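Side-chain contacts in YceI-like domain protein (Burkholderia cenocepacia BC7, PDB 5IXH), which is a bacterial lipocalin that holds the tail of an octaprenyl diphosphate in its beta barrel and is implicated in capturing antibiotics outside the cell: residues A[84-89]-A[94-99]; A[98-103]-A[107-112]; A[111-116]-A[154-159]. All blocks are in the same frame, centred on the assembly; numbering follows the deposited sequence.

Interaction 1 (A[84-89]-A[94-99]). With OTP ((2E,6E,10E,14E,18E,22E,26E)-3,7,11,15,19,23,27,31-octamethyldotriaconta-2,6,10,14,18,22,26,30-octaenyl trihydrogen diphosphate), chain C.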
loop_
_atom_site.group_PDB
_atom_site.type_symbol
_atom_site.label_atom_id
_atom_site.label_comp_id
_atom_site.label_asym_id
_atom_site.label_seq_id
_atom_site.Cartn_x
_atom_site.Cartn_y
_atom_site.Cartn_z
ATOM N N SER A 84 -11.226 3.319 -8.831
ATOM C CA SER A 84 -12.175 3.665 -9.896
ATOM C C SER A 84 -13.262 2.611 -10.120
ATOM O O SER A 84 -14.281 2.918 -10.718
ATOM C CB SER A 84 -11.435 3.912 -11.212
ATOM O OG SER A 84 -10.782 2.718 -11.645
ATOM N N ALA A 85 -13.046 1.373 -9.684
ATOM C CA ALA A 85 -14.008 0.301 -9.907
ATOM C C ALA A 85 -13.839 -0.781 -8.858
ATOM O O ALA A 85 -12.732 -1.031 -8.361
ATOM C CB ALA A 85 -13.842 -0.312 -11.319
ATOM N N ILE A 86 -14.935 -1.474 -8.578
ATOM C CA ILE A 86 -14.946 -2.576 -7.635
ATOM C C ILE A 86 -15.721 -3.710 -8.274
ATOM O O ILE A 86 -16.913 -3.563 -8.588
ATOM C CB ILE A 86 -15.596 -2.200 -6.284
ATOM C CG1 ILE A 86 -14.811 -1.072 -5.632
ATOM C CG2 ILE A 86 -15.667 -3.433 -5.359
ATOM C CD1 ILE A 86 -15.434 -0.564 -4.340
ATOM N N ALA A 87 -15.075 -4.851 -8.490
ATOM C CA ALA A 87 -15.650 -6.012 -9.132
ATOM C C ALA A 87 -15.804 -7.150 -8.153
ATOM O O ALA A 87 -14.817 -7.683 -7.659
ATOM C CB ALA A 87 -14.752 -6.468 -10.288
ATOM N N PRO A 88 -17.026 -7.524 -7.819
ATOM C CA PRO A 88 -17.166 -8.674 -6.916
ATOM C C PRO A 88 -16.480 -9.917 -7.475
ATOM O O PRO A 88 -16.584 -10.200 -8.691
ATOM C CB PRO A 88 -18.678 -8.846 -6.805
ATOM C CG PRO A 88 -19.257 -7.506 -7.188
ATOM C CD PRO A 88 -18.319 -6.947 -8.222
ATOM N N ALA A 89 -15.769 -10.648 -6.624
ATOM C CA ALA A 89 -15.059 -11.869 -7.028
ATOM C C ALA A 89 -15.647 -13.116 -6.359
ATOM O O ALA A 89 -15.081 -14.196 -6.494
ATOM C CB ALA A 89 -13.587 -11.748 -6.706
ATOM N N TYR A 94 -13.321 -8.963 -3.402
ATOM C CA TYR A 94 -13.602 -7.929 -4.385
ATOM C C TYR A 94 -12.311 -7.518 -5.038
ATOM O O TYR A 94 -11.338 -7.234 -4.346
ATOM C CB TYR A 94 -14.217 -6.710 -3.706
ATOM C CG TYR A 94 -15.510 -7.060 -3.065
ATOM C CD1 TYR A 94 -15.582 -7.538 -1.762
ATOM C CD2 TYR A 94 -16.694 -7.009 -3.787
ATOM C CE1 TYR A 94 -16.766 -7.913 -1.225
ATOM C CE2 TYR A 94 -17.866 -7.369 -3.253
ATOM C CZ TYR A 94 -17.921 -7.828 -1.963
ATOM O OH TYR A 94 -19.123 -8.210 -1.420
ATOM N N ASN A 95 -12.289 -7.432 -6.357
ATOM C CA ASN A 95 -11.141 -6.884 -7.058
ATOM C C ASN A 95 -11.331 -5.384 -7.177
ATOM O O ASN A 95 -12.282 -4.911 -7.795
ATOM C CB ASN A 95 -10.985 -7.558 -8.418
ATOM C CG ASN A 95 -10.458 -8.952 -8.312
ATOM O OD1 ASN A 95 -9.454 -9.198 -7.622
ATOM N ND2 ASN A 95 -11.107 -9.878 -8.993
ATOM N N VAL A 96 -10.470 -4.625 -6.517
ATOM C CA VAL A 96 -10.575 -3.180 -6.450
ATOM C C VAL A 96 -9.515 -2.623 -7.375
ATOM O O VAL A 96 -8.298 -2.872 -7.192
ATOM C CB VAL A 96 -10.383 -2.669 -5.017
ATOM C CG1 VAL A 96 -10.495 -1.168 -4.977
ATOM C CG2 VAL A 96 -11.437 -3.283 -4.089
ATOM N N THR A 97 -9.952 -1.848 -8.349
ATOM C CA THR A 97 -9.054 -1.270 -9.337
ATOM C C THR A 97 -8.974 0.215 -9.099
ATOM O O THR A 97 -9.973 0.861 -8.757
ATOM C CB THR A 97 -9.535 -1.616 -10.760
ATOM O OG1 THR A 97 -9.435 -3.048 -10.910
ATOM C CG2 THR A 97 -8.712 -0.977 -11.826
ATOM N N GLY A 98 -7.796 0.761 -9.352
ATOM C CA GLY A 98 -7.617 2.204 -9.253
ATOM C C GLY A 98 -6.220 2.636 -9.600
ATOM O O GLY A 98 -5.401 1.859 -10.094
ATOM N N LYS A 99 -5.943 3.910 -9.338
ATOM C CA LYS A 99 -4.665 4.524 -9.664
ATOM C C LYS A 99 -3.761 4.574 -8.456
ATOM O O LYS A 99 -4.144 5.173 -7.435
ATOM C CB LYS A 99 -4.899 5.932 -10.183
ATOM C CG LYS A 99 -3.645 6.525 -10.766
ATOM C CD LYS A 99 -3.794 7.989 -11.162
ATOM C CE LYS A 99 -4.753 8.161 -12.293
ATOM N NZ LYS A 99 -4.625 9.554 -12.821
HETATM O O7 OTP C . 23.303 -7.223 3.713
HETATM P P2 OTP C . 22.678 -6.266 2.718
HETATM O O5 OTP C . 23.743 -5.354 2.150
HETATM O O6 OTP C . 22.028 -7.046 1.596
HETATM O O4 OTP C . 21.571 -5.391 3.443
HETATM P P1 OTP C . 20.916 -4.078 2.833
HETATM O O2 OTP C . 21.791 -2.881 3.129
HETATM O O3 OTP C . 20.743 -4.228 1.336
HETATM O O1 OTP C . 19.505 -3.881 3.535
HETATM C C40 OTP C . 18.308 -3.730 2.790
HETATM C C39 OTP C . 17.309 -3.229 3.828
HETATM C C37 OTP C . 15.988 -2.997 3.571
HETATM C C38 OTP C . 15.168 -2.493 4.759
HETATM C C36 OTP C . 15.326 -3.201 2.189
HETATM C C35 OTP C . 14.496 -1.945 1.856
HETATM C C34 OTP C . 13.274 -2.272 0.979
HETATM C C32 OTP C . 12.243 -1.364 0.905
HETATM C C33 OTP C . 12.293 -0.042 1.682
HETATM C C31 OTP C . 11.015 -1.670 0.030
HETATM C C30 OTP C . 10.711 -0.455 -0.873
HETATM C C29 OTP C . 9.224 -0.154 -0.657
HETATM C C27 OTP C . 8.328 -0.070 -1.694
HETATM C C28 OTP C . 8.687 -0.242 -3.171
HETATM C C26 OTP C . 6.878 0.209 -1.295
HETATM C C25 OTP C . 6.241 1.266 -2.206
HETATM C C24 OTP C . 4.835 1.290 -1.594
HETATM C C22 OTP C . 4.299 2.421 -1.042
HETATM C C23 OTP C . 5.023 3.771 -1.012
HETATM C C21 OTP C . 2.894 2.289 -0.459
HETATM C C20 OTP C . 1.953 2.766 -1.565
HETATM C C19 OTP C . 0.587 2.154 -1.236
HETATM C C17 OTP C . -0.564 2.915 -1.236
HETATM C C18 OTP C . -0.511 4.406 -1.575
HETATM C C16 OTP C . -1.936 2.298 -0.916
HETATM C C15 OTP C . -1.839 0.834 -0.450
HETATM C C14 OTP C . -3.248 0.224 -0.527
HETATM C C12 OTP C . -3.727 -0.272 -1.720
HETATM C C13 OTP C . -2.905 -0.275 -3.014
HETATM C C11 OTP C . -5.136 -0.878 -1.801
HETATM C C10 OTP C . -6.078 -0.311 -0.732
HETATM C C9 OTP C . -7.474 -0.777 -1.173
HETATM C C7 OTP C . -8.613 -0.251 -0.620
HETATM C C8 OTP C . -8.536 0.824 0.464
HETATM C C6 OTP C . -9.964 -0.779 -1.140
HETATM C C5 OTP C . -10.914 -1.070 0.024
HETATM C C4 OTP C . -11.927 -2.085 -0.537
HETATM C C2 OTP C . -13.232 -1.790 -0.859
HETATM C C3 OTP C . -14.089 -2.931 -1.406
HETATM C C1 OTP C . -13.850 -0.400 -0.692
HETATM O O HOH W 1 -13.722 -9.813 -9.908
#
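Tyr94 lies slantwise against Pro88 and Ile86, its CD2-CE2 side doing the touching. CD2 sits 3.6 Å from Pro88 CA, while CE2 meets Pro88 CB at 3.9 Å, so the proline ring packs obliquely against the tyrosine. On the same side of the sheet Ile86 brings its CG2 branch to 3.9 Å from Tyr94 CB. The two branches of that isoleucine divide the work: chi1 of -61° sets CG1 beside the backbone N and leaves CG2 anti to it, so that CG2 packs on the tyrosine and the CG1 arm carries CD1 to the last isoprene unit of the lipid, 4.0 Å from OTP C1. Beside it Val96 points its CG2 at the same tail, 3.8 Å from OTP C4. Residues 84-89 and 94-99 are the two arms of an antiparallel beta hairpin in the barrel wall, and the Ile86, Val96 and Tyr94 side of it faces inward; Phe35 meets the Tyr94 ring edge-to-face. The first arm opens with a classic beta bulge, where Ser84 and Ala85 both stand opposite Thr97, and regular pairing follows from Ile86 to Pro88. Thr97 O takes two N-H groups at the bulge, a short bond from Ser84 N (2.8 Å) and a longer one from Ala85 N. On the outer face the side chains are small or polar. Asn95 turns its ND2 toward the end of the hairpin, near Ala89 CB, and a water accepts from that ND2 at 2.8 Å while donating to Pro88 O. Thr97 OG1 hydrogen-bonds to Thr110 OG1 on strand 105-118.

Interaction 2 (A[98-103]-A[107-112]). With OTP ((2E,6E,10E,14E,18E,22E,26E)-3,7,11,15,19,23,27,31-octamethyldotriaconta-2,6,10,14,18,22,26,30-octaenyl trihydrogen diphosphate), chain C.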
loop_
_atom_site.group_PDB
_atom_site.type_symbol
_atom_site.label_atom_id
_atom_site.label_comp_id
_atom_site.label_asym_id
_atom_site.label_seq_id
_atom_site.Cartn_x
_atom_site.Cartn_y
_atom_site.Cartn_z
ATOM N N GLY A 98 -7.796 0.761 -9.352
ATOM C CA GLY A 98 -7.617 2.204 -9.253
ATOM C C GLY A 98 -6.220 2.636 -9.600
ATOM O O GLY A 98 -5.401 1.859 -10.094
ATOM N N LYS A 99 -5.943 3.910 -9.338
ATOM C CA LYS A 99 -4.665 4.524 -9.664
ATOM C C LYS A 99 -3.761 4.574 -8.456
ATOM O O LYS A 99 -4.144 5.173 -7.435
ATOM C CB LYS A 99 -4.899 5.932 -10.183
ATOM C CG LYS A 99 -3.645 6.525 -10.766
ATOM C CD LYS A 99 -3.794 7.989 -11.162
ATOM C CE LYS A 99 -4.753 8.161 -12.293
ATOM N NZ LYS A 99 -4.625 9.554 -12.821
ATOM N N LEU A 100 -2.605 3.953 -8.562
ATOM C CA LEU A 100 -1.553 3.960 -7.536
ATOM C C LEU A 100 -0.460 4.884 -8.021
ATOM O O LEU A 100 0.071 4.680 -9.102
ATOM C CB LEU A 100 -1.012 2.546 -7.347
ATOM C CG LEU A 100 0.139 2.358 -6.340
ATOM C CD1 LEU A 100 -0.296 2.764 -4.945
ATOM C CD2 LEU A 100 0.639 0.949 -6.355
ATOM N N THR A 101 -0.164 5.921 -7.228
ATOM C CA THR A 101 0.903 6.878 -7.551
ATOM C C THR A 101 1.939 6.826 -6.441
ATOM O O THR A 101 1.615 7.067 -5.262
ATOM C CB THR A 101 0.362 8.287 -7.670
ATOM O OG1 THR A 101 -0.725 8.290 -8.606
ATOM C CG2 THR A 101 1.439 9.247 -8.159
ATOM N N ILE A 102 3.172 6.500 -6.821
ATOM C CA ILE A 102 4.309 6.416 -5.900
ATOM C C ILE A 102 5.455 7.146 -6.591
ATOM O O ILE A 102 5.749 6.914 -7.755
ATOM C CB ILE A 102 4.749 4.944 -5.629
ATOM C CG1 ILE A 102 3.617 4.128 -5.014
ATOM C CG2 ILE A 102 5.981 4.913 -4.712
ATOM C CD1 ILE A 102 3.832 2.645 -5.072
ATOM N N LYS A 103 6.115 8.049 -5.853
ATOM C CA LYS A 103 7.234 8.815 -6.357
ATOM C C LYS A 103 6.833 9.526 -7.667
ATOM O O LYS A 103 7.577 9.628 -8.633
ATOM C CB LYS A 103 8.467 7.902 -6.508
ATOM C CG LYS A 103 9.796 8.584 -6.520
ATOM C CD LYS A 103 10.962 7.585 -6.501
ATOM C CE LYS A 103 12.319 8.267 -6.640
ATOM N NZ LYS A 103 13.464 7.341 -6.574
ATOM N N GLU A 107 0.263 4.192 -11.922
ATOM C CA GLU A 107 -0.105 2.981 -12.623
ATOM C C GLU A 107 -1.512 2.560 -12.235
ATOM O O GLU A 107 -1.935 2.778 -11.107
ATOM C CB GLU A 107 0.840 1.849 -12.299
ATOM C CG GLU A 107 0.550 0.622 -13.189
ATOM C CD GLU A 107 0.632 0.922 -14.689
ATOM O OE1 GLU A 107 1.762 0.847 -15.199
ATOM O OE2 GLU A 107 -0.400 1.236 -15.359
ATOM N N THR A 108 -2.258 1.952 -13.146
ATOM C CA THR A 108 -3.512 1.330 -12.781
ATOM C C THR A 108 -3.195 -0.053 -12.232
ATOM O O THR A 108 -2.459 -0.827 -12.839
ATOM C CB THR A 108 -4.430 1.181 -13.984
ATOM O OG1 THR A 108 -4.709 2.473 -14.541
ATOM C CG2 THR A 108 -5.735 0.521 -13.624
ATOM N N VAL A 109 -3.761 -0.340 -11.054
ATOM C CA VAL A 109 -3.554 -1.606 -10.353
ATOM C C VAL A 109 -4.884 -2.201 -9.969
ATOM O O VAL A 109 -5.900 -1.499 -9.866
ATOM C CB VAL A 109 -2.676 -1.425 -9.104
ATOM C CG1 VAL A 109 -1.313 -0.851 -9.474
ATOM C CG2 VAL A 109 -3.407 -0.590 -8.039
ATOM N N THR A 110 -4.883 -3.516 -9.796
ATOM C CA THR A 110 -6.073 -4.245 -9.356
ATOM C C THR A 110 -5.671 -5.096 -8.167
ATOM O O THR A 110 -4.713 -5.853 -8.237
ATOM C CB THR A 110 -6.653 -5.133 -10.458
ATOM O OG1 THR A 110 -7.117 -4.322 -11.545
ATOM C CG2 THR A 110 -7.826 -5.971 -9.939
ATOM N N VAL A 111 -6.356 -4.903 -7.052
ATOM C CA VAL A 111 -5.986 -5.579 -5.819
ATOM C C VAL A 111 -7.136 -6.400 -5.287
ATOM O O VAL A 111 -8.259 -5.906 -5.160
ATOM C CB VAL A 111 -5.479 -4.598 -4.763
ATOM C CG1 VAL A 111 -6.450 -3.589 -4.443
ATOM C CG2 VAL A 111 -5.039 -5.325 -3.468
ATOM N N PRO A 112 -6.867 -7.664 -4.973
ATOM C CA PRO A 112 -7.911 -8.476 -4.365
ATOM C C PRO A 112 -8.066 -8.108 -2.893
ATOM O O PRO A 112 -7.074 -8.087 -2.138
ATOM C CB PRO A 112 -7.402 -9.922 -4.535
ATOM C CG PRO A 112 -6.052 -9.825 -5.167
ATOM C CD PRO A 112 -5.598 -8.406 -5.097
HETATM O O7 OTP C . 23.303 -7.223 3.713
HETATM P P2 OTP C . 22.678 -6.266 2.718
HETATM O O5 OTP C . 23.743 -5.354 2.150
HETATM O O6 OTP C . 22.028 -7.046 1.596
HETATM O O4 OTP C . 21.571 -5.391 3.443
HETATM P P1 OTP C . 20.916 -4.078 2.833
HETATM O O2 OTP C . 21.791 -2.881 3.129
HETATM O O3 OTP C . 20.743 -4.228 1.336
HETATM O O1 OTP C . 19.505 -3.881 3.535
HETATM C C40 OTP C . 18.308 -3.730 2.790
HETATM C C39 OTP C . 17.309 -3.229 3.828
HETATM C C37 OTP C . 15.988 -2.997 3.571
HETATM C C38 OTP C . 15.168 -2.493 4.759
HETATM C C36 OTP C . 15.326 -3.201 2.189
HETATM C C35 OTP C . 14.496 -1.945 1.856
HETATM C C34 OTP C . 13.274 -2.272 0.979
HETATM C C32 OTP C . 12.243 -1.364 0.905
HETATM C C33 OTP C . 12.293 -0.042 1.682
HETATM C C31 OTP C . 11.015 -1.670 0.030
HETATM C C30 OTP C . 10.711 -0.455 -0.873
HETATM C C29 OTP C . 9.224 -0.154 -0.657
HETATM C C27 OTP C . 8.328 -0.070 -1.694
HETATM C C28 OTP C . 8.687 -0.242 -3.171
HETATM C C26 OTP C . 6.878 0.209 -1.295
HETATM C C25 OTP C . 6.241 1.266 -2.206
HETATM C C24 OTP C . 4.835 1.290 -1.594
HETATM C C22 OTP C . 4.299 2.421 -1.042
HETATM C C23 OTP C . 5.023 3.771 -1.012
HETATM C C21 OTP C . 2.894 2.289 -0.459
HETATM C C20 OTP C . 1.953 2.766 -1.565
HETATM C C19 OTP C . 0.587 2.154 -1.236
HETATM C C17 OTP C . -0.564 2.915 -1.236
HETATM C C18 OTP C . -0.511 4.406 -1.575
HETATM C C16 OTP C . -1.936 2.298 -0.916
HETATM C C15 OTP C . -1.839 0.834 -0.450
HETATM C C14 OTP C . -3.248 0.224 -0.527
HETATM C C12 OTP C . -3.727 -0.272 -1.720
HETATM C C13 OTP C . -2.905 -0.275 -3.014
HETATM C C11 OTP C . -5.136 -0.878 -1.801
HETATM C C10 OTP C . -6.078 -0.311 -0.732
HETATM C C9 OTP C . -7.474 -0.777 -1.173
HETATM C C7 OTP C . -8.613 -0.251 -0.620
HETATM C C8 OTP C . -8.536 0.824 0.464
HETATM C C6 OTP C . -9.964 -0.779 -1.140
HETATM C C5 OTP C . -10.914 -1.070 0.024
HETATM C C4 OTP C . -11.927 -2.085 -0.537
HETATM C C2 OTP C . -13.232 -1.790 -0.859
HETATM C C3 OTP C . -14.089 -2.931 -1.406
HETATM C C1 OTP C . -13.850 -0.400 -0.692
#
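Gly98 and Val109, then Leu100 and Glu107, form two antiparallel hydrogen-bonded pairs on either side of the non-hydrogen-bonded pair Lys99-Thr108, with the short strand axes 121° apart in direction. Four N-H...O bonds, among them Val109 N to Gly98 O at 2.9 Å, hold this strongly twisted crossing. Leu100 and Val109 lean over each other at a slant on the inner face: Leu100 CB touches both methyls of Val109, lying 4.0 Å from Val109 CG2, and Leu100 CD2 reaches Val109 CG1. With CG anti to the backbone N (chi1 178°), Leu100 carries its other methyl inward, putting CD1 3.7 Å from OTP C17. Two residues on, Ile102 follows suit with CD1 3.9 Å from OTP C24. Glu107 starts on the Leu100 and Val109 side, but its end leads away from the other strand and folds back on its own: OE2 accepts from Thr108 N at 3.0 Å, on the anti side of the carboxylate and by a bent bond (143°). Lys99 and Thr108 lie on the other side of the sheet, where Thr108 CG2 is 3.8 Å from Gly98 O. Leu128 of strand 121-131 packs against both Leu100 and Val109. This is a strongly twisted beta hairpin of the lipocalin-like barrel wall, whose Leu100 and Ile102 line the lipid pocket.

Interaction 3 (A[111-116]-A[154-159]). With OTP ((2E,6E,10E,14E,18E,22E,26E)-3,7,11,15,19,23,27,31-octamethyldotriaconta-2,6,10,14,18,22,26,30-octaenyl trihydrogen diphosphate), chain C.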
loop_
_atom_site.group_PDB
_atom_site.type_symbol
_atom_site.label_atom_id
_atom_site.label_comp_id
_atom_site.label_asym_id
_atom_site.label_seq_id
_atom_site.Cartn_x
_atom_site.Cartn_y
_atom_site.Cartn_z
ATOM N N VAL A 111 -6.356 -4.903 -7.052
ATOM C CA VAL A 111 -5.986 -5.579 -5.819
ATOM C C VAL A 111 -7.136 -6.400 -5.287
ATOM O O VAL A 111 -8.259 -5.906 -5.160
ATOM C CB VAL A 111 -5.479 -4.598 -4.763
ATOM C CG1 VAL A 111 -6.450 -3.589 -4.443
ATOM C CG2 VAL A 111 -5.039 -5.325 -3.468
ATOM N N PRO A 112 -6.867 -7.664 -4.973
ATOM C CA PRO A 112 -7.911 -8.476 -4.365
ATOM C C PRO A 112 -8.066 -8.108 -2.893
ATOM O O PRO A 112 -7.074 -8.087 -2.138
ATOM C CB PRO A 112 -7.402 -9.922 -4.535
ATOM C CG PRO A 112 -6.052 -9.825 -5.167
ATOM C CD PRO A 112 -5.598 -8.406 -5.097
ATOM N N VAL A 113 -9.291 -7.809 -2.493
ATOM C CA VAL A 113 -9.582 -7.361 -1.126
ATOM C C VAL A 113 -10.665 -8.236 -0.535
ATOM O O VAL A 113 -11.705 -8.460 -1.168
ATOM C CB VAL A 113 -10.092 -5.922 -1.109
ATOM C CG1 VAL A 113 -10.413 -5.465 0.288
ATOM C CG2 VAL A 113 -9.048 -4.992 -1.745
ATOM N N THR A 114 -10.443 -8.706 0.684
ATOM C CA THR A 114 -11.452 -9.460 1.419
ATOM C C THR A 114 -12.095 -8.534 2.427
ATOM O O THR A 114 -11.390 -7.811 3.153
ATOM C CB THR A 114 -10.820 -10.641 2.119
ATOM O OG1 THR A 114 -10.180 -11.478 1.155
ATOM C CG2 THR A 114 -11.870 -11.438 2.867
ATOM N N VAL A 115 -13.421 -8.539 2.494
ATOM C CA VAL A 115 -14.162 -7.623 3.346
ATOM C C VAL A 115 -14.939 -8.394 4.376
ATOM O O VAL A 115 -15.567 -9.387 4.045
ATOM C CB VAL A 115 -15.125 -6.734 2.515
ATOM C CG1 VAL A 115 -15.897 -5.760 3.403
ATOM C CG2 VAL A 115 -14.365 -5.979 1.441
ATOM N N ALA A 116 -14.913 -7.955 5.630
ATOM C CA ALA A 116 -15.724 -8.556 6.667
ATOM C C ALA A 116 -16.451 -7.487 7.468
ATOM O O ALA A 116 -15.918 -6.403 7.680
ATOM C CB ALA A 116 -14.880 -9.415 7.595
ATOM N N ILE A 154 2.730 -5.109 -0.919
ATOM C CA ILE A 154 2.079 -4.096 -0.094
ATOM C C ILE A 154 0.897 -4.757 0.610
ATOM O O ILE A 154 -0.036 -5.213 -0.036
ATOM C CB ILE A 154 1.555 -2.920 -0.949
ATOM C CG1 ILE A 154 2.704 -2.256 -1.724
ATOM C CG2 ILE A 154 0.822 -1.908 -0.035
ATOM C CD1 ILE A 154 2.265 -1.222 -2.729
ATOM N N LYS A 155 0.947 -4.835 1.925
ATOM C CA LYS A 155 -0.101 -5.488 2.700
ATOM C C LYS A 155 -0.884 -4.448 3.460
ATOM O O LYS A 155 -0.323 -3.514 4.007
ATOM C CB LYS A 155 0.518 -6.488 3.678
ATOM C CG LYS A 155 1.466 -7.483 3.044
ATOM C CD LYS A 155 1.590 -8.764 3.867
ATOM C CE LYS A 155 1.841 -8.492 5.349
ATOM N NZ LYS A 155 3.093 -7.726 5.586
ATOM N N PHE A 156 -2.196 -4.607 3.504
ATOM C CA PHE A 156 -3.006 -3.684 4.263
ATOM C C PHE A 156 -4.111 -4.396 5.019
ATOM O O PHE A 156 -4.658 -5.414 4.587
ATOM C CB PHE A 156 -3.594 -2.616 3.343
ATOM C CG PHE A 156 -4.324 -3.180 2.164
ATOM C CD1 PHE A 156 -5.670 -3.485 2.239
ATOM C CD2 PHE A 156 -3.646 -3.442 0.985
ATOM C CE1 PHE A 156 -6.331 -4.002 1.140
ATOM C CE2 PHE A 156 -4.295 -3.964 -0.107
ATOM C CZ PHE A 156 -5.638 -4.256 -0.025
ATOM N N HIS A 157 -4.423 -3.799 6.162
ATOM C CA HIS A 157 -5.501 -4.204 7.043
ATOM C C HIS A 157 -6.173 -2.901 7.446
ATOM O O HIS A 157 -5.636 -2.180 8.287
ATOM C CB HIS A 157 -4.940 -4.929 8.267
ATOM C CG HIS A 157 -5.967 -5.274 9.303
ATOM N ND1 HIS A 157 -6.794 -6.369 9.191
ATOM C CD2 HIS A 157 -6.258 -4.705 10.499
ATOM C CE1 HIS A 157 -7.578 -6.440 10.254
ATOM N NE2 HIS A 157 -7.273 -5.443 11.065
ATOM N N LEU A 158 -7.304 -2.564 6.832
ATOM C CA LEU A 158 -8.007 -1.319 7.116
ATOM C C LEU A 158 -9.245 -1.618 7.924
ATOM O O LEU A 158 -10.055 -2.468 7.529
ATOM C CB LEU A 158 -8.429 -0.610 5.829
ATOM C CG LEU A 158 -7.384 -0.021 4.893
ATOM C CD1 LEU A 158 -6.510 -1.089 4.311
ATOM C CD2 LEU A 158 -8.101 0.728 3.788
ATOM N N VAL A 159 -9.404 -0.931 9.045
ATOM C CA VAL A 159 -10.549 -1.092 9.922
ATOM C C VAL A 159 -11.342 0.195 9.886
ATOM O O VAL A 159 -10.795 1.267 10.171
ATOM C CB VAL A 159 -10.105 -1.374 11.366
ATOM C CG1 VAL A 159 -11.318 -1.532 12.282
ATOM C CG2 VAL A 159 -9.229 -2.606 11.428
HETATM O O7 OTP C . 23.303 -7.223 3.713
HETATM P P2 OTP C . 22.678 -6.266 2.718
HETATM O O5 OTP C . 23.743 -5.354 2.150
HETATM O O6 OTP C . 22.028 -7.046 1.596
HETATM O O4 OTP C . 21.571 -5.391 3.443
HETATM P P1 OTP C . 20.916 -4.078 2.833
HETATM O O2 OTP C . 21.791 -2.881 3.129
HETATM O O3 OTP C . 20.743 -4.228 1.336
HETATM O O1 OTP C . 19.505 -3.881 3.535
HETATM C C40 OTP C . 18.308 -3.730 2.790
HETATM C C39 OTP C . 17.309 -3.229 3.828
HETATM C C37 OTP C . 15.988 -2.997 3.571
HETATM C C38 OTP C . 15.168 -2.493 4.759
HETATM C C36 OTP C . 15.326 -3.201 2.189
HETATM C C35 OTP C . 14.496 -1.945 1.856
HETATM C C34 OTP C . 13.274 -2.272 0.979
HETATM C C32 OTP C . 12.243 -1.364 0.905
HETATM C C33 OTP C . 12.293 -0.042 1.682
HETATM C C31 OTP C . 11.015 -1.670 0.030
HETATM C C30 OTP C . 10.711 -0.455 -0.873
HETATM C C29 OTP C . 9.224 -0.154 -0.657
HETATM C C27 OTP C . 8.328 -0.070 -1.694
HETATM C C28 OTP C . 8.687 -0.242 -3.171
HETATM C C26 OTP C . 6.878 0.209 -1.295
HETATM C C25 OTP C . 6.241 1.266 -2.206
HETATM C C24 OTP C . 4.835 1.290 -1.594
HETATM C C22 OTP C . 4.299 2.421 -1.042
HETATM C C23 OTP C . 5.023 3.771 -1.012
HETATM C C21 OTP C . 2.894 2.289 -0.459
HETATM C C20 OTP C . 1.953 2.766 -1.565
HETATM C C19 OTP C . 0.587 2.154 -1.236
HETATM C C17 OTP C . -0.564 2.915 -1.236
HETATM C C18 OTP C . -0.511 4.406 -1.575
HETATM C C16 OTP C . -1.936 2.298 -0.916
HETATM C C15 OTP C . -1.839 0.834 -0.450
HETATM C C14 OTP C . -3.248 0.224 -0.527
HETATM C C12 OTP C . -3.727 -0.272 -1.720
HETATM C C13 OTP C . -2.905 -0.275 -3.014
HETATM C C11 OTP C . -5.136 -0.878 -1.801
HETATM C C10 OTP C . -6.078 -0.311 -0.732
HETATM C C9 OTP C . -7.474 -0.777 -1.173
HETATM C C7 OTP C . -8.613 -0.251 -0.620
HETATM C C8 OTP C . -8.536 0.824 0.464
HETATM C C6 OTP C . -9.964 -0.779 -1.140
HETATM C C5 OTP C . -10.914 -1.070 0.024
HETATM C C4 OTP C . -11.927 -2.085 -0.537
HETATM C C2 OTP C . -13.232 -1.790 -0.859
HETATM C C3 OTP C . -14.089 -2.931 -1.406
HETATM C C1 OTP C . -13.850 -0.400 -0.692
#
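The Phe156 ring is laid against the lipid by one face and against segment 111-116 of strand 105-118 by one edge. OTP C10 stands over the ring centre, 4.0 Å above the plane, and the neighbouring OTP C11 comes within 3.6 Å of Phe156 CE2. At the rim, in the plane of the ring, two methyls meet the CZ corner: Val111 CG2 at 3.7 Å from Phe156 CZ and Val113 CG2 at 3.9 Å from the same atom. Val111 approaches head-on, from the direction opposite to the phenyl, whereas Val113 arrives at about a right angle. With chi1 at 53°, CG of Phe156 sits between the backbone N and carbonyl carbon, and the ring reaches past the intervening strand 121-131, on the lipid side of the sheet, to the two valines. The backbones stay far apart, with Val113 CA 9.3 Å from Phe156 CA, so the two strands meet here through side chains alone. Both valines also touch the lipid: Val111 CG1 faces OTP C11, and Val113, part of the pocket, has CG1 3.8 Å from OTP C4. Along segment 154-159 of strand 151-160, Ile154 and Leu158 line the same channel, with Leu158 CD2 only 3.4 Å from OTP C8. Every touching group is hydrocarbon and the contact is buried, so it is probably held by dispersion and the exclusion of water, consistent with a pocket that takes the polyprenyl tail through apolar contacts.

From the N-terminal side, interaction 1 closes the short turn between strands 78-90 and 93-102, and interaction 2 closes the next turn, between strands 93-102 and 105-118. The two hairpins run in series and share Gly98 and Lys99, so the central strand 93-102 is paired on both sides. Interaction 3 starts from Val111 and Pro112, where interaction 2 ends, and spans a much longer loop of 37 residues that includes strand 121-131. It neither encloses nor crosses the hairpins. Whereas they join neighbouring strands of the curled sheet, it joins strands 105-118 and 151-160 over strand 121-131, which lies between them and pairs with both. The lipid tail touches all three, linking these wall segments around one pocket.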